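Local coordinates for ESAT-6-like protein MAB_3112 (Mycobacterium abscessus, PDB 4I0X) that is of unknown molecular function but, as a secreted WXG100-family protein, pairs with its partner MAB_3113 to form the EsxEF complex, at residues S14-M19 against K58-L63. The protein carries 4 engineered substitutions. Residues are numbered along the deposited sequence; the frame is centred on the assembly and turned at random.
Sequences SLADQM and KVWNAL
Met19 lies across Val59 and Leu63 where the two long helices of a WXG100 helical hairpin, 4-32 and 40-72, run antiparallel; the segment axes come within 8.8 Å at 154°. Met19 points its CB toward helix 40-72, and from there the chain extends through CG and presents its sulfur to two side chains: SD is 3.3 Å from Val59 CG1 and 3.8 Å from Leu63 CD1. A bend at chi3 (60°) then turns the methyl onto the valine, CE lying 3.6 Å from Val59 CB and tighter than usual van der Waals contact with CG1. The Met19 side chain crosses those of Val59 and Leu63 at about a right angle. One turn back, Leu15 slants past Leu63, and its CG and CD2 share the same leucine methyl, CD1, with the CD2 contact at 3.6 Å. Leu63 CD1 thus meets Leu15 and Met19, one turn apart, at the same time. Ala16 and Trp60 are the nearest CA pair across the segments, 5.0 Å apart; the small Ala16 methyl packs against Leu63 CB and Trp60 CD1. With CG anti to the backbone N (chi1 169°), the Trp60 indole reaches back to helix 4-32 and brings CD1, at its edge, to the Ala16 carbonyl oxygen, which lies near the ring plane. Arg20 adds a cation-pi contact to this indole. Beyond the hairpin, Val59 and Ala62 pack on Ala68 and Glu64 of the MAB_3113 chain, respectively, so helix 40-72 also contributes to the heterodimer interface. A water joins the helices at the polar margin: it accepts from Trp60 NE1 at 2.7 Å and donates to Asp17 OD1 at 2.6 Å.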
loop_
_atom_site.group_PDB
_atom_site.type_symbol
_atom_site.label_atom_id
_atom_site.label_comp_id
_atom_site.label_asym_id
_atom_site.label_seq_id
_atom_site.Cartn_x
_atom_site.Cartn_y
_atom_site.Cartn_z
ATOM N N SER A 14 12.589 -1.300 5.190
ATOM C CA SER A 14 12.329 0.135 5.371
ATOM C C SER A 14 10.954 0.530 4.826
ATOM O O SER A 14 10.224 1.293 5.464
ATOM C CB SER A 14 13.424 0.973 4.694
ATOM O OG SER A 14 13.241 2.350 4.970
ATOM N N LEU A 15 10.607 0.030 3.642
ATOM C CA LEU A 15 9.327 0.344 3.055
ATOM C C LEU A 15 8.205 -0.202 3.932
ATOM O O LEU A 15 7.203 0.457 4.109
ATOM C CB LEU A 15 9.238 -0.217 1.643
ATOM C CG LEU A 15 7.899 -0.017 0.928
ATOM C CD1 LEU A 15 7.543 1.476 0.781
ATOM C CD2 LEU A 15 7.961 -0.697 -0.452
ATOM N N ALA A 16 8.374 -1.418 4.466
ATOM C CA ALA A 16 7.405 -2.000 5.415
ATOM C C ALA A 16 7.166 -1.075 6.615
ATOM O O ALA A 16 6.021 -0.788 6.961
ATOM C CB ALA A 16 7.869 -3.417 5.897
ATOM N N ASP A 17 8.246 -0.586 7.238
ATOM C CA ASP A 17 8.123 0.308 8.376
ATOM C C ASP A 17 7.350 1.586 8.014
ATOM O O ASP A 17 6.478 2.022 8.756
ATOM C CB ASP A 17 9.481 0.717 8.940
ATOM C CG ASP A 17 10.142 -0.385 9.791
ATOM O OD1 ASP A 17 9.508 -1.452 10.015
ATOM O OD2 ASP A 17 11.307 -0.157 10.221
ATOM N N GLN A 18 7.663 2.176 6.870
ATOM C CA GLN A 18 6.956 3.383 6.412
ATOM C C GLN A 18 5.485 3.139 6.056
ATOM O O GLN A 18 4.629 3.958 6.337
ATOM C CB GLN A 18 7.684 3.968 5.209
ATOM C CG GLN A 18 9.092 4.430 5.534
ATOM C CD GLN A 18 9.883 4.826 4.298
ATOM O OE1 GLN A 18 9.724 5.916 3.769
ATOM N NE2 GLN A 18 10.742 3.933 3.849
ATOM N N MET A 19 5.178 1.994 5.457
ATOM C CA MET A 19 3.788 1.666 5.121
ATOM C C MET A 19 2.930 1.427 6.333
ATOM O O MET A 19 1.752 1.839 6.378
ATOM C CB MET A 19 3.745 0.460 4.197
ATOM C CG MET A 19 4.144 0.779 2.794
ATOM S SD MET A 19 3.810 -0.592 1.667
ATOM C CE MET A 19 2.025 -0.721 1.912
ATOM N N LYS A 58 -1.643 -6.405 3.710
ATOM C CA LYS A 58 -1.125 -7.513 2.926
ATOM C C LYS A 58 0.225 -7.120 2.282
ATOM O O LYS A 58 1.145 -7.936 2.202
ATOM C CB LYS A 58 -2.128 -7.925 1.851
ATOM C CG LYS A 58 -3.440 -8.471 2.402
ATOM C CD LYS A 58 -4.387 -8.981 1.299
ATOM C CE LYS A 58 -5.823 -9.029 1.826
ATOM N NZ LYS A 58 -6.843 -9.432 0.817
ATOM N N VAL A 59 0.337 -5.884 1.807
ATOM C CA VAL A 59 1.623 -5.440 1.242
ATOM C C VAL A 59 2.734 -5.471 2.311
ATOM O O VAL A 59 3.824 -5.976 2.087
ATOM C CB VAL A 59 1.525 -4.017 0.620
ATOM C CG1 VAL A 59 2.924 -3.464 0.296
ATOM C CG2 VAL A 59 0.655 -4.021 -0.616
ATOM N N TRP A 60 2.418 -4.944 3.485
ATOM C CA TRP A 60 3.359 -4.811 4.595
ATOM C C TRP A 60 3.832 -6.182 5.009
ATOM O O TRP A 60 5.009 -6.386 5.253
ATOM C CB TRP A 60 2.675 -4.134 5.816
ATOM C CG TRP A 60 3.494 -4.190 7.092
ATOM C CD1 TRP A 60 4.392 -3.252 7.522
ATOM C CD2 TRP A 60 3.528 -5.237 8.062
ATOM N NE1 TRP A 60 4.976 -3.639 8.704
ATOM C CE2 TRP A 60 4.468 -4.859 9.057
ATOM C CE3 TRP A 60 2.874 -6.462 8.189
ATOM C CZ2 TRP A 60 4.751 -5.657 10.159
ATOM C CZ3 TRP A 60 3.164 -7.257 9.299
ATOM C CH2 TRP A 60 4.092 -6.848 10.261
ATOM N N ASN A 61 2.908 -7.123 5.071
ATOM C CA ASN A 61 3.230 -8.503 5.408
ATOM C C ASN A 61 4.122 -9.180 4.391
ATOM O O ASN A 61 5.015 -9.953 4.750
ATOM C CB ASN A 61 1.967 -9.327 5.615
ATOM C CG ASN A 61 1.447 -9.228 7.050
ATOM O OD1 ASN A 61 2.037 -9.779 7.977
ATOM N ND2 ASN A 61 0.358 -8.521 7.233
ATOM N N ALA A 62 3.878 -8.901 3.122
ATOM C CA ALA A 62 4.679 -9.508 2.061
ATOM C C ALA A 62 6.084 -8.922 2.065
ATOM O O ALA A 62 7.055 -9.658 1.899
ATOM C CB ALA A 62 4.023 -9.320 0.704
ATOM N N LEU A 63 6.186 -7.620 2.283
ATOM C CA LEU A 63 7.482 -6.938 2.380
ATOM C C LEU A 63 8.334 -7.435 3.538
ATOM O O LEU A 63 9.495 -7.680 3.381
ATOM C CB LEU A 63 7.322 -5.406 2.514
ATOM C CG LEU A 63 6.865 -4.724 1.240
ATOM C CD1 LEU A 63 6.430 -3.321 1.510
ATOM C CD2 LEU A 63 7.956 -4.751 0.156
HETATM O O HOH W 1 7.275 -2.793 9.951
#